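Side-chain contacts in arginine--tRNA ligase (Campylobacter jejuni, PDB 3FNR), which catalyses the ATP-dependent attachment of L-arginine to tRNA(Arg), releasing AMP and diphosphate, as a monomeric class I aminoacyl-tRNA synthetase: residues A[13-18]-A[435-440]; A[52-57]-A[311-316]; A[58-63]-A[70-75]; A[218-223]-A[251-256]; A[268-273]-A[392-397]. The protein carries 1 engineered substitution. All coordinates share one frame; numbering follows the deposited sequence. Where two conformers were deposited one is given.

Contact 1. Residues A[13-18]-A[435-440]; sequences NQALTN and VALSIK
Leu437 meets Ala15 and Leu16 where the end of helix 5-17 rests against helix 425-445, a helix of the DALR anticodon-binding bundle. The contact illustrates how one branched side chain can join two helices hundreds of residues apart in the chain. Along 435-440 the neighbours change with the turn of the helix. Val435 faces Phe410 of helix 398-416, and Ala436 lies against His344 and Ile347 of helix 336-353, so both pack on neighbouring helices of the bundle. Leu437 turns the other way, with CB directed at helix 5-17. Its CG lies opposite the backbone N (chi1 179°), and this carries the CD2 branch outward to the neighbouring helix. There CD2 touches two apolar groups, 4.3 Å from Ala15 CB and 4.3 Å from Leu16 CD2. Phe22, in the loop that follows helix 5-17, touches both Ala15 and Leu437 and so closes the same apolar patch. Next comes Ser438, returned to the bundle, whose OG is hydrogen-bonded to the Ala380 carbonyl; Ile439 continues inward against Ile340 and Leu406. Between 13-18 and 435-440 the nearest approach is made by the methyl Leu437 CD2 to the backbone oxygen Ala15 O, at 3.7 Å.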
# COMPACT_ATOMS: atom_id res chain seq x y z
N ASN A 13 -12.56 -26.59 -15.30
CA ASN A 13 -11.50 -27.19 -16.11
C ASN A 13 -10.53 -26.16 -16.68
O ASN A 13 -9.33 -26.39 -16.70
CB ASN A 13 -12.08 -28.03 -17.24
CG ASN A 13 -12.54 -29.40 -16.78
OD1 ASN A 13 -12.10 -29.91 -15.75
ND2 ASN A 13 -13.42 -30.01 -17.55
N GLN A 14 -11.06 -25.02 -17.12
CA GLN A 14 -10.23 -23.94 -17.66
C GLN A 14 -9.35 -23.30 -16.59
O GLN A 14 -8.17 -23.01 -16.83
CB GLN A 14 -11.09 -22.88 -18.33
CG GLN A 14 -11.72 -23.36 -19.64
CD GLN A 14 -12.94 -22.55 -20.05
OE1 GLN A 14 -13.83 -23.07 -20.73
NE2 GLN A 14 -12.99 -21.29 -19.63
N ALA A 15 -9.93 -23.09 -15.41
CA ALA A 15 -9.24 -22.55 -14.26
C ALA A 15 -8.12 -23.47 -13.80
O ALA A 15 -7.01 -23.01 -13.51
CB ALA A 15 -10.23 -22.33 -13.13
N LEU A 16 -8.40 -24.77 -13.74
CA LEU A 16 -7.45 -25.73 -13.20
C LEU A 16 -6.35 -26.17 -14.18
O LEU A 16 -5.28 -26.62 -13.76
CB LEU A 16 -8.18 -26.95 -12.63
CG LEU A 16 -9.13 -26.72 -11.45
CD1 LEU A 16 -10.05 -27.92 -11.29
CD2 LEU A 16 -8.38 -26.42 -10.16
N THR A 17 -6.62 -26.05 -15.48
CA THR A 17 -5.64 -26.38 -16.52
C THR A 17 -4.54 -25.32 -16.57
O THR A 17 -3.36 -25.63 -16.79
CB THR A 17 -6.31 -26.56 -17.91
OG1 THR A 17 -7.36 -27.54 -17.80
CG2 THR A 17 -5.31 -27.02 -18.98
N ASN A 18 -4.91 -24.06 -16.35
CA ASN A 18 -3.94 -22.96 -16.29
C ASN A 18 -4.10 -22.16 -15.00
O ASN A 18 -4.62 -21.05 -15.03
CB ASN A 18 -4.12 -22.02 -17.49
CG ASN A 18 -4.32 -22.76 -18.80
OD1 ASN A 18 -3.35 -23.17 -19.44
ND2 ASN A 18 -5.57 -22.91 -19.20
N VAL A 435 -11.52 -24.26 -4.75
CA VAL A 435 -11.59 -23.39 -3.57
C VAL A 435 -10.19 -22.98 -3.10
O VAL A 435 -9.93 -21.81 -2.83
CB VAL A 435 -12.38 -24.06 -2.41
CG1 VAL A 435 -12.43 -23.18 -1.17
CG2 VAL A 435 -13.81 -24.42 -2.86
N ALA A 436 -9.28 -23.95 -3.04
CA ALA A 436 -7.89 -23.68 -2.70
C ALA A 436 -7.26 -22.67 -3.66
O ALA A 436 -6.49 -21.81 -3.24
CB ALA A 436 -7.08 -24.98 -2.69
N LEU A 437 -7.63 -22.76 -4.94
CA LEU A 437 -7.09 -21.89 -5.97
C LEU A 437 -7.57 -20.45 -5.84
O LEU A 437 -6.77 -19.52 -5.99
CB LEU A 437 -7.39 -22.45 -7.37
CG LEU A 437 -6.92 -21.65 -8.60
CD1 LEU A 437 -5.40 -21.47 -8.63
CD2 LEU A 437 -7.44 -22.28 -9.88
N SER A 438 -8.85 -20.27 -5.53
CA SER A 438 -9.42 -18.94 -5.27
C SER A 438 -8.82 -18.30 -4.02
O SER A 438 -8.57 -17.09 -4.02
CB SER A 438 -10.93 -19.03 -5.12
OG SER A 438 -11.52 -19.44 -6.35
N ILE A 439 -8.59 -19.10 -2.99
CA ILE A 439 -7.99 -18.59 -1.75
C ILE A 439 -6.58 -18.08 -2.04
O ILE A 439 -6.25 -16.92 -1.74
CB ILE A 439 -8.02 -19.66 -0.62
CG1 ILE A 439 -9.45 -19.80 -0.09
CG2 ILE A 439 -7.07 -19.29 0.52
CD1 ILE A 439 -9.65 -20.95 0.86
N LYS A 440 -5.79 -18.93 -2.71
CA LYS A 440 -4.41 -18.63 -3.08
C LYS A 440 -4.29 -17.41 -3.99
O LYS A 440 -3.48 -16.52 -3.73
CB LYS A 440 -3.79 -19.86 -3.75
CG LYS A 440 -2.36 -19.66 -4.23
CD LYS A 440 -1.60 -20.97 -4.21
CE LYS A 440 -1.44 -21.54 -5.59
NZ LYS A 440 -0.22 -20.97 -6.22

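Contact 2. Residues A[52-57]-A[311-316]; sequences GAVFGD and IFLSKK
Val54 and Phe312 press together where helix 50-65 of the class I, Rossmann-type catalytic domain meets the type I turn from Ile311 to Ser314. The tight part of the contact is this pair and Leu313 beside it, all buried. Val54 CG1 lies 4.0 Å from Phe312 CB, and the two side chains cross at about a right angle. Because Phe312 CG stands opposite its own carbonyl carbon (chi1 -77°), the ring leads off from the valine toward Ala50 and Arg51, one turn earlier on the helix; the valine therefore packs on the root of the side chain and not on the aromatic ring. Leu313 reaches back with its CD1 branch, which settles 4.3 Å from Val54 CG1 and 4.2 Å from Phe55 CA, against helix backbone as well as side chain. The Phe55 ring takes a looser part, directed instead at Ile270 and Leu396. Beyond the turn the packing gives way to solvent: Lys315 and Lys316 are exposed, and the ammonium of Lys316 forms a salt bridge with Asp318. At the boundary the turn is pinned by its own polar groups, with Ser314 N (3.2 Å) and Ser314 OG (2.7 Å) both bonding Ile311 O from the same face of that carbonyl.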
# COMPACT_ATOMS: atom_id res chain seq x y z
N GLY A 52 -2.33 3.56 3.74
CA GLY A 52 -1.99 4.04 2.39
C GLY A 52 -1.08 3.07 1.66
O GLY A 52 -1.36 2.68 0.52
N ALA A 53 -0.02 2.63 2.34
CA ALA A 53 0.92 1.67 1.75
C ALA A 53 0.25 0.34 1.36
O ALA A 53 0.42 -0.14 0.24
CB ALA A 53 2.06 1.42 2.71
N VAL A 54 -0.52 -0.23 2.29
CA VAL A 54 -1.17 -1.54 2.08
C VAL A 54 -2.23 -1.43 0.98
O VAL A 54 -2.28 -2.27 0.08
CB VAL A 54 -1.76 -2.10 3.40
CG1 VAL A 54 -2.74 -3.28 3.16
CG2 VAL A 54 -0.63 -2.53 4.33
N PHE A 55 -3.04 -0.37 1.05
CA PHE A 55 -4.04 -0.10 0.01
C PHE A 55 -3.40 0.04 -1.37
O PHE A 55 -3.88 -0.57 -2.34
CB PHE A 55 -4.88 1.14 0.36
CG PHE A 55 -6.09 1.34 -0.53
CD1 PHE A 55 -7.34 0.84 -0.15
CD2 PHE A 55 -5.99 2.05 -1.73
CE1 PHE A 55 -8.46 1.03 -0.96
CE2 PHE A 55 -7.11 2.23 -2.56
CZ PHE A 55 -8.34 1.73 -2.17
N GLY A 56 -2.33 0.83 -1.47
CA GLY A 56 -1.72 1.10 -2.78
C GLY A 56 -1.07 -0.11 -3.42
O GLY A 56 -1.12 -0.28 -4.65
N ASP A 57 -0.46 -0.95 -2.60
CA ASP A 57 0.22 -2.13 -3.14
C ASP A 57 -0.81 -3.15 -3.59
O ASP A 57 -0.65 -3.78 -4.64
CB ASP A 57 1.17 -2.76 -2.13
CG ASP A 57 1.98 -3.88 -2.73
OD1 ASP A 57 1.86 -5.03 -2.26
OD2 ASP A 57 2.71 -3.62 -3.72
N ILE A 311 -5.69 -6.63 7.96
CA ILE A 311 -6.34 -5.65 8.81
C ILE A 311 -6.47 -4.32 8.09
O ILE A 311 -7.55 -3.73 8.07
CB ILE A 311 -5.54 -5.46 10.12
CG1 ILE A 311 -5.64 -6.71 10.99
CG2 ILE A 311 -6.04 -4.26 10.90
CD1 ILE A 311 -4.54 -6.81 12.05
N PHE A 312 -5.38 -3.89 7.44
CA PHE A 312 -5.35 -2.56 6.83
C PHE A 312 -6.11 -2.44 5.51
O PHE A 312 -6.26 -1.35 4.96
CB PHE A 312 -3.91 -2.04 6.74
CG PHE A 312 -3.38 -1.53 8.06
CD1 PHE A 312 -3.49 -0.19 8.39
CD2 PHE A 312 -2.82 -2.40 8.99
CE1 PHE A 312 -3.03 0.29 9.61
CE2 PHE A 312 -2.37 -1.93 10.22
CZ PHE A 312 -2.47 -0.58 10.52
N LEU A 313 -6.60 -3.57 5.01
CA LEU A 313 -7.41 -3.62 3.81
C LEU A 313 -8.89 -3.85 4.11
O LEU A 313 -9.73 -3.74 3.23
CB LEU A 313 -6.90 -4.73 2.89
CG LEU A 313 -7.17 -4.59 1.40
CD1 LEU A 313 -6.27 -3.52 0.79
CD2 LEU A 313 -6.97 -5.93 0.73
N SER A 314 -9.19 -4.14 5.38
CA SER A 314 -10.44 -4.80 5.75
C SER A 314 -11.67 -3.90 5.84
O SER A 314 -12.79 -4.39 5.99
CB SER A 314 -10.26 -5.57 7.07
OG SER A 314 -10.03 -4.67 8.14
N LYS A 315 -11.47 -2.59 5.75
CA LYS A 315 -12.61 -1.68 5.74
C LYS A 315 -12.40 -0.57 4.72
O LYS A 315 -11.26 -0.18 4.45
CB LYS A 315 -12.87 -1.12 7.15
CG LYS A 315 -14.26 -0.47 7.39
CD LYS A 315 -15.44 -1.46 7.40
CE LYS A 315 -16.15 -1.61 6.03
NZ LYS A 315 -16.58 -0.31 5.42
N LYS A 316 -13.51 -0.10 4.15
CA LYS A 316 -13.53 1.00 3.17
C LYS A 316 -12.58 2.13 3.57
O LYS A 316 -12.57 2.57 4.73
CB LYS A 316 -14.96 1.53 2.99
CG LYS A 316 -15.18 2.44 1.79
CD LYS A 316 -16.67 2.70 1.59
CE LYS A 316 -16.96 3.40 0.26
NZ LYS A 316 -16.76 4.87 0.32

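Contact 3. Residues A[58-63]-A[70-75]; sequences TLTRLA and FNTEYY
The beta-alpha-beta unit formed by strand 31-35, helix 50-65 and strand 69-76 brings Phe70, at the start of its second strand, against Leu59, Thr60 and Ala63 of the helix. As such a crossover requires, helix and strand run nearly antiparallel, at 157°, with their axes 8.6 Å apart. Phe70 is the wedge between them. With CG opposite the backbone N (chi1 -159°), its ring lies obliquely among three helix side chains. Ala63 CB presses on the near part, 3.3 Å from Phe70 CD1, a tight fit; Leu59 CD1 meets the far end, 3.8 Å from Phe70 CZ, and Thr60 OG1 approaches Phe70 CE2 at 3.5 Å. Two residues along the strand, Thr72 turns its methyl to the same threonine, with CG2 3.3 Å from Thr60 OG1 and 3.7 Å from Thr60 CG2. Phe391 of helix 383-393 also touches Leu59 and Ala63. The buried hydroxyls find their hydrogen bonds elsewhere: Thr60 OG1 with Gly56 O one turn back, Thr72 OG1 with Asp163 N. With both hydroxyls bonded elsewhere, what meets here is mainly apolar, a van der Waals contact in which Thr60 OG1 also takes part.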
# COMPACT_ATOMS: atom_id res chain seq x y z
N THR A 58 -1.89 -3.29 -2.82
CA THR A 58 -2.95 -4.21 -3.20
C THR A 58 -3.59 -3.70 -4.48
O THR A 58 -3.72 -4.46 -5.43
CB THR A 58 -3.98 -4.40 -2.06
OG1 THR A 58 -3.29 -4.75 -0.86
CG2 THR A 58 -4.93 -5.52 -2.40
N LEU A 59 -3.92 -2.41 -4.54
CA LEU A 59 -4.42 -1.78 -5.78
C LEU A 59 -3.53 -2.08 -6.98
O LEU A 59 -4.02 -2.47 -8.05
CB LEU A 59 -4.50 -0.26 -5.61
CG LEU A 59 -5.71 0.57 -6.06
CD1 LEU A 59 -5.21 1.88 -6.61
CD2 LEU A 59 -6.64 -0.11 -7.06
N THR A 60 -2.22 -1.89 -6.80
CA THR A 60 -1.23 -2.16 -7.84
C THR A 60 -1.27 -3.61 -8.31
O THR A 60 -1.38 -3.86 -9.51
CB THR A 60 0.19 -1.82 -7.35
OG1 THR A 60 0.20 -0.48 -6.86
CG2 THR A 60 1.17 -1.93 -8.49
N ARG A 61 -1.18 -4.54 -7.36
CA ARG A 61 -1.19 -5.98 -7.66
C ARG A 61 -2.48 -6.36 -8.38
O ARG A 61 -2.46 -7.16 -9.32
CB ARG A 61 -1.08 -6.80 -6.38
CG ARG A 61 0.30 -6.80 -5.73
CD ARG A 61 0.20 -7.48 -4.37
NE ARG A 61 1.46 -7.45 -3.62
CZ ARG A 61 2.38 -8.40 -3.66
NH1 ARG A 61 2.20 -9.47 -4.43
NH2 ARG A 61 3.48 -8.29 -2.93
N LEU A 62 -3.59 -5.77 -7.94
CA LEU A 62 -4.89 -6.05 -8.52
C LEU A 62 -4.98 -5.49 -9.94
O LEU A 62 -5.36 -6.22 -10.87
CB LEU A 62 -6.00 -5.51 -7.63
CG LEU A 62 -7.45 -5.72 -8.07
CD1 LEU A 62 -7.80 -7.19 -8.30
CD2 LEU A 62 -8.34 -5.13 -7.01
N ALA A 63 -4.61 -4.23 -10.12
CA ALA A 63 -4.57 -3.63 -11.45
C ALA A 63 -3.74 -4.44 -12.45
O ALA A 63 -4.18 -4.69 -13.57
CB ALA A 63 -4.05 -2.24 -11.37
N PHE A 70 0.10 -0.31 -14.93
CA PHE A 70 -0.05 0.39 -13.66
C PHE A 70 1.33 0.58 -13.04
O PHE A 70 1.97 -0.37 -12.59
CB PHE A 70 -0.96 -0.43 -12.73
CG PHE A 70 -1.60 0.36 -11.61
CD1 PHE A 70 -2.91 0.82 -11.72
CD2 PHE A 70 -0.92 0.58 -10.42
CE1 PHE A 70 -3.52 1.51 -10.67
CE2 PHE A 70 -1.52 1.27 -9.37
CZ PHE A 70 -2.82 1.75 -9.50
N ASN A 71 1.77 1.84 -13.03
CA ASN A 71 3.06 2.21 -12.46
C ASN A 71 2.95 2.81 -11.07
O ASN A 71 1.95 3.44 -10.73
CB ASN A 71 3.77 3.20 -13.37
CG ASN A 71 4.65 2.52 -14.38
OD1 ASN A 71 4.17 2.05 -15.42
ND2 ASN A 71 5.94 2.44 -14.08
N THR A 72 3.99 2.60 -10.28
CA THR A 72 4.07 3.14 -8.93
C THR A 72 5.30 4.00 -8.73
O THR A 72 6.38 3.71 -9.28
CB THR A 72 4.05 2.02 -7.87
OG1 THR A 72 5.03 1.03 -8.21
CG2 THR A 72 2.69 1.38 -7.83
N GLU A 73 5.15 5.04 -7.92
CA GLU A 73 6.18 6.04 -7.71
C GLU A 73 6.13 6.61 -6.29
O GLU A 73 5.06 6.76 -5.70
CB GLU A 73 6.08 7.14 -8.77
CG GLU A 73 7.25 8.12 -8.83
CD GLU A 73 7.32 8.91 -10.13
OE1 GLU A 73 7.03 10.12 -10.09
OE2 GLU A 73 7.66 8.31 -11.19
N TYR A 74 7.31 6.89 -5.75
CA TYR A 74 7.48 7.43 -4.41
C TYR A 74 8.24 8.73 -4.57
O TYR A 74 9.28 8.77 -5.24
CB TYR A 74 8.27 6.43 -3.56
CG TYR A 74 8.52 6.76 -2.10
CD1 TYR A 74 9.34 7.83 -1.71
CD2 TYR A 74 8.01 5.93 -1.09
CE1 TYR A 74 9.58 8.11 -0.37
CE2 TYR A 74 8.26 6.20 0.26
CZ TYR A 74 9.05 7.28 0.61
OH TYR A 74 9.29 7.55 1.93
N TYR A 75 7.73 9.79 -3.96
CA TYR A 75 8.36 11.09 -4.02
C TYR A 75 9.21 11.29 -2.77
O TYR A 75 8.69 11.25 -1.66
CB TYR A 75 7.30 12.18 -4.09
CG TYR A 75 7.85 13.58 -4.26
CD1 TYR A 75 8.32 14.01 -5.50
CD2 TYR A 75 7.87 14.47 -3.19
CE1 TYR A 75 8.81 15.29 -5.66
CE2 TYR A 75 8.38 15.75 -3.35
CZ TYR A 75 8.84 16.16 -4.59
OH TYR A 75 9.32 17.44 -4.76

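Contact 4. Residues A[218-223]-A[251-256]; sequences TYLAAD and PRMKAA. With SO4 (sulfate ion), chain C.
Asp223 OD2 is gripped from outside the two helices: it is hydrogen-bonded to Tyr249 OH, and weakly to a glycerol probably from the crystallisation liquor, and it also touches Met253 CE across the contact at 3.6 Å. The methionine chain, bent at its second and third torsions, brings its terminal methyl toward helix 219-231. That methyl also meets Leu220 CD1 at 3.7 Å, the two side chains sliding past each other in opposite directions. The same leucine branch lies 3.8 Å from Arg252 CD, so the arginine contributes its aliphatic part here. The local axes stand 11.2 Å apart and make an angle of 50°, a separation bridged here by Leu220 and Asp223 from one helix and Arg252 and Met253 from the other. At the start of the first helix Thr218 is the N-cap. Its OG1, turned between the backbone N and the carbonyl carbon (chi1 57°), accepts from Ala221 N at 3.2 Å and is within hydrogen-bonding reach of Val209 O and Ile210 O, which would share its one proton. A sulfate, likewise probably from the liquor, sits at this same end. Its O1 receives a bent bond from Tyr219 N (3.2 Å, 136°) and lies over one face of the Tyr219 ring, toward the rim. An N-capped helix start with an anion near its first N-H groups is a familiar arrangement, and the helix dipole may contribute.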
# COMPACT_ATOMS: atom_id res chain seq x y z
N THR A 218 7.28 27.82 -2.87
CA THR A 218 6.62 27.23 -1.71
C THR A 218 6.53 25.70 -1.84
O THR A 218 6.92 25.15 -2.86
CB THR A 218 5.21 27.80 -1.55
OG1 THR A 218 4.46 27.57 -2.75
CG2 THR A 218 5.28 29.29 -1.27
N TYR A 219 6.03 25.04 -0.80
CA TYR A 219 5.72 23.61 -0.88
C TYR A 219 4.69 23.34 -1.97
O TYR A 219 4.78 22.35 -2.68
CB TYR A 219 5.21 23.05 0.46
CG TYR A 219 6.21 23.13 1.60
CD1 TYR A 219 5.93 23.88 2.74
CD2 TYR A 219 7.43 22.45 1.54
CE1 TYR A 219 6.85 23.97 3.80
CE2 TYR A 219 8.35 22.52 2.58
CZ TYR A 219 8.05 23.28 3.71
OH TYR A 219 8.96 23.36 4.75
N LEU A 220 3.72 24.25 -2.10
CA LEU A 220 2.70 24.12 -3.15
C LEU A 220 3.34 24.17 -4.53
O LEU A 220 3.02 23.33 -5.39
CB LEU A 220 1.64 25.22 -3.02
CG LEU A 220 0.48 25.13 -4.01
CD1 LEU A 220 -0.35 23.91 -3.75
CD2 LEU A 220 -0.38 26.36 -3.91
N ALA A 221 4.25 25.12 -4.73
CA ALA A 221 4.99 25.26 -5.99
C ALA A 221 5.69 23.95 -6.36
O ALA A 221 5.52 23.46 -7.47
CB ALA A 221 6.01 26.40 -5.90
N ALA A 222 6.44 23.40 -5.41
CA ALA A 222 7.14 22.12 -5.56
C ALA A 222 6.17 21.00 -5.94
O ALA A 222 6.47 20.17 -6.80
CB ALA A 222 7.86 21.77 -4.26
N ASP A 223 5.00 21.00 -5.30
CA ASP A 223 3.97 19.99 -5.54
C ASP A 223 3.37 20.10 -6.94
O ASP A 223 3.18 19.09 -7.62
CB ASP A 223 2.88 20.09 -4.46
CG ASP A 223 2.22 18.74 -4.17
OD1 ASP A 223 2.68 17.69 -4.68
OD2 ASP A 223 1.22 18.74 -3.41
N PRO A 251 -8.83 20.96 -3.74
CA PRO A 251 -9.22 21.97 -4.74
C PRO A 251 -8.07 22.79 -5.33
O PRO A 251 -8.12 23.10 -6.52
CB PRO A 251 -10.17 22.89 -3.96
CG PRO A 251 -10.71 22.03 -2.89
CD PRO A 251 -9.52 21.22 -2.46
N ARG A 252 -7.06 23.14 -4.53
CA ARG A 252 -5.92 23.92 -5.03
C ARG A 252 -5.02 23.13 -5.99
O ARG A 252 -4.38 23.72 -6.86
CB ARG A 252 -5.09 24.53 -3.89
CG ARG A 252 -4.17 23.56 -3.16
CD ARG A 252 -3.65 24.14 -1.86
NE ARG A 252 -4.70 24.16 -0.85
CZ ARG A 252 -4.50 24.44 0.43
NH1 ARG A 252 -5.53 24.42 1.26
NH2 ARG A 252 -3.29 24.72 0.89
N MET A 253 -5.01 21.81 -5.85
CA MET A 253 -4.22 20.99 -6.74
C MET A 253 -4.95 20.77 -8.06
O MET A 253 -4.33 20.83 -9.12
CB MET A 253 -3.81 19.68 -6.06
CG MET A 253 -2.63 18.92 -6.72
SD MET A 253 -1.04 19.79 -6.94
CE MET A 253 -0.99 20.73 -5.46
N LYS A 254 -6.26 20.56 -8.00
CA LYS A 254 -7.08 20.43 -9.21
C LYS A 254 -7.05 21.72 -10.03
O LYS A 254 -6.99 21.68 -11.27
CB LYS A 254 -8.53 20.07 -8.87
CG LYS A 254 -8.69 18.82 -8.02
CD LYS A 254 -8.68 17.55 -8.84
CE LYS A 254 -9.49 16.47 -8.15
NZ LYS A 254 -9.78 15.33 -9.06
N ALA A 255 -7.10 22.85 -9.33
CA ALA A 255 -7.04 24.19 -9.92
C ALA A 255 -5.73 24.42 -10.66
O ALA A 255 -5.72 24.95 -11.76
CB ALA A 255 -7.21 25.26 -8.83
N ALA A 256 -4.63 23.98 -10.04
CA ALA A 256 -3.30 24.05 -10.63
C ALA A 256 -3.22 23.24 -11.91
O ALA A 256 -2.67 23.72 -12.91
CB ALA A 256 -2.27 23.56 -9.64
S SO4 C . 6.09 27.44 2.34
O1 SO4 C . 7.15 26.75 1.62
O2 SO4 C . 6.30 27.24 3.77
O3 SO4 C . 6.13 28.87 2.03
O4 SO4 C . 4.78 26.89 1.96

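Contact 5. Residues A[268-273]-A[392-397]; sequences EIILAQ and EARALQ
The carboxylate of Glu268 and the guanidinium of Arg394 meet edge to edge, their planes 23° apart and so nearly coplanar. The arginine grips side-on with two nitrogens, one to each oxygen. Arg394 NH1 reaches Glu268 OE1 at 2.9 Å (158°), close to the guanidinium plane, while Arg394 NE reaches Glu268 OE2 at 2.7 Å (147°), somewhat tilted from it. Both oxygens use the lone pair on the side of the other oxygen, which is what lets one carboxylate meet two N-H groups at once. A cation-pi interaction joins the arginine to Phe391, and Arg394 NH2 is hydrogen-bonded to Phe391 O, so the group is also tethered to its own helix end. The side chains come from opposite directions: Glu268 is extended from strand 267-279, whereas the Arg394 chain bends at its second torsion before straightening toward the acid. Ile270 CD1 lies 4.5 Å from Arg394 CD, a loose apolar touch. Lys237 makes only a long, weak pair with Glu268 OE1. Since Arg394 was deposited in two conformers, the bridge is certain only for this one and may not be constant. Only partly buried, it spans from the catalytic Rossmann-type sheet to the anticodon-binding region. Arg394 itself has positive phi and two bonds back into the last turn, a Schellman motif at the C-terminal end of helix 383-393.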
# COMPACT_ATOMS: atom_id res chain seq x y z
N GLU A 268 -6.99 11.49 -9.73
CA GLU A 268 -7.90 10.83 -8.80
C GLU A 268 -7.25 10.82 -7.43
O GLU A 268 -6.18 10.25 -7.26
CB GLU A 268 -8.17 9.41 -9.31
CG GLU A 268 -8.99 8.53 -8.38
CD GLU A 268 -9.12 7.09 -8.87
OE1 GLU A 268 -9.04 6.84 -10.10
OE2 GLU A 268 -9.30 6.19 -8.01
N ILE A 269 -7.88 11.48 -6.45
CA ILE A 269 -7.36 11.49 -5.08
C ILE A 269 -8.12 10.46 -4.23
O ILE A 269 -9.34 10.57 -4.07
CB ILE A 269 -7.47 12.89 -4.39
CG1 ILE A 269 -6.93 14.03 -5.27
CG2 ILE A 269 -6.79 12.86 -3.02
CD1 ILE A 269 -5.47 13.91 -5.67
N ILE A 270 -7.40 9.48 -3.70
CA ILE A 270 -7.96 8.52 -2.75
C ILE A 270 -7.55 8.90 -1.33
O ILE A 270 -6.37 9.10 -1.06
CB ILE A 270 -7.50 7.09 -3.06
CG1 ILE A 270 -8.10 6.62 -4.39
CG2 ILE A 270 -7.84 6.12 -1.92
CD1 ILE A 270 -7.53 5.33 -4.89
N LEU A 271 -8.51 9.01 -0.43
CA LEU A 271 -8.21 9.40 0.95
C LEU A 271 -8.18 8.22 1.92
O LEU A 271 -9.15 7.47 2.04
CB LEU A 271 -9.19 10.47 1.45
CG LEU A 271 -9.18 11.86 0.79
CD1 LEU A 271 -10.29 12.70 1.40
CD2 LEU A 271 -7.84 12.58 0.95
N ALA A 272 -7.05 8.07 2.60
CA ALA A 272 -6.86 7.00 3.57
C ALA A 272 -7.19 7.51 4.97
O ALA A 272 -6.54 8.42 5.48
CB ALA A 272 -5.42 6.48 3.51
N GLN A 273 -8.21 6.91 5.58
CA GLN A 273 -8.63 7.34 6.91
C GLN A 273 -7.79 6.80 8.05
O GLN A 273 -7.03 5.85 7.87
CB GLN A 273 -10.11 7.07 7.15
CG GLN A 273 -10.97 8.31 7.03
CD GLN A 273 -11.03 9.15 8.31
OE1 GLN A 273 -10.05 9.28 9.05
NE2 GLN A 273 -12.20 9.75 8.56
N GLU A 392 -12.63 -1.46 -10.11
CA GLU A 392 -13.41 -0.38 -10.71
C GLU A 392 -14.08 0.57 -9.70
O GLU A 392 -14.24 1.75 -9.99
CB GLU A 392 -14.44 -0.95 -11.69
CG GLU A 392 -13.79 -1.54 -12.95
CD GLU A 392 -14.68 -2.52 -13.70
OE1 GLU A 392 -14.15 -3.50 -14.26
OE2 GLU A 392 -15.91 -2.32 -13.72
N ALA A 393 -14.44 0.06 -8.52
CA ALA A 393 -15.05 0.88 -7.48
C ALA A 393 -14.03 1.35 -6.44
O ALA A 393 -14.38 2.10 -5.53
CB ALA A 393 -16.17 0.10 -6.78
N ARG A 394 -12.77 0.90 -6.60
CA ARG A 394 -11.67 1.13 -5.65
C ARG A 394 -11.99 0.56 -4.26
O ARG A 394 -11.43 1.00 -3.25
CB ARG A 394 -11.25 2.62 -5.58
CG ARG A 394 -11.10 3.34 -6.93
CD ARG A 394 -9.92 2.83 -7.76
NE ARG A 394 -9.71 3.67 -8.93
CZ ARG A 394 -10.08 3.37 -10.17
NH1 ARG A 394 -9.83 4.22 -11.16
NH2 ARG A 394 -10.67 2.21 -10.44
N ALA A 395 -12.87 -0.43 -4.22
CA ALA A 395 -13.32 -1.04 -2.98
C ALA A 395 -12.54 -2.32 -2.67
O ALA A 395 -13.04 -3.43 -2.86
CB ALA A 395 -14.83 -1.33 -3.05
N LEU A 396 -11.31 -2.16 -2.20
CA LEU A 396 -10.43 -3.31 -2.00
C LEU A 396 -10.84 -4.23 -0.85
O LEU A 396 -10.43 -5.39 -0.82
CB LEU A 396 -8.96 -2.87 -1.86
CG LEU A 396 -8.39 -2.05 -3.01
CD1 LEU A 396 -6.92 -1.73 -2.80
CD2 LEU A 396 -8.59 -2.73 -4.35
N GLN A 397 -11.67 -3.73 0.07
CA GLN A 397 -12.19 -4.53 1.17
C GLN A 397 -13.13 -5.65 0.73
O GLN A 397 -13.40 -6.56 1.51
CB GLN A 397 -12.86 -3.66 2.24
CG GLN A 397 -14.28 -3.17 1.92
CD GLN A 397 -14.30 -2.02 0.91
OE1 GLN A 397 -13.28 -1.38 0.65
NE2 GLN A 397 -15.48 -1.76 0.36

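How the contacts relate
Contacts 2, 3 and 5 form one continuous block. Helix 50-65 serves both contact 2 and contact 3, which touch where Leu313 CD1 lies 3.6 Å from Thr58 OG1. Leu396, from 392-397, adds contact 5 to both: its CD1 is 3.3 Å from Phe55 O and 3.5 Å from Leu59 N. The HIGH motif, residues 39-49, immediately precedes helix 50-65, so this helix directly follows that class I signature in the chain. Contact 4 does not touch the block, though its nearest atoms come within about 4 Å of contact 3; their centres are about 23 Å apart. Contact 1 encloses all the others along the chain, yet its centre is about 47 Å from that of contact 4, on the opposite side of the molecule.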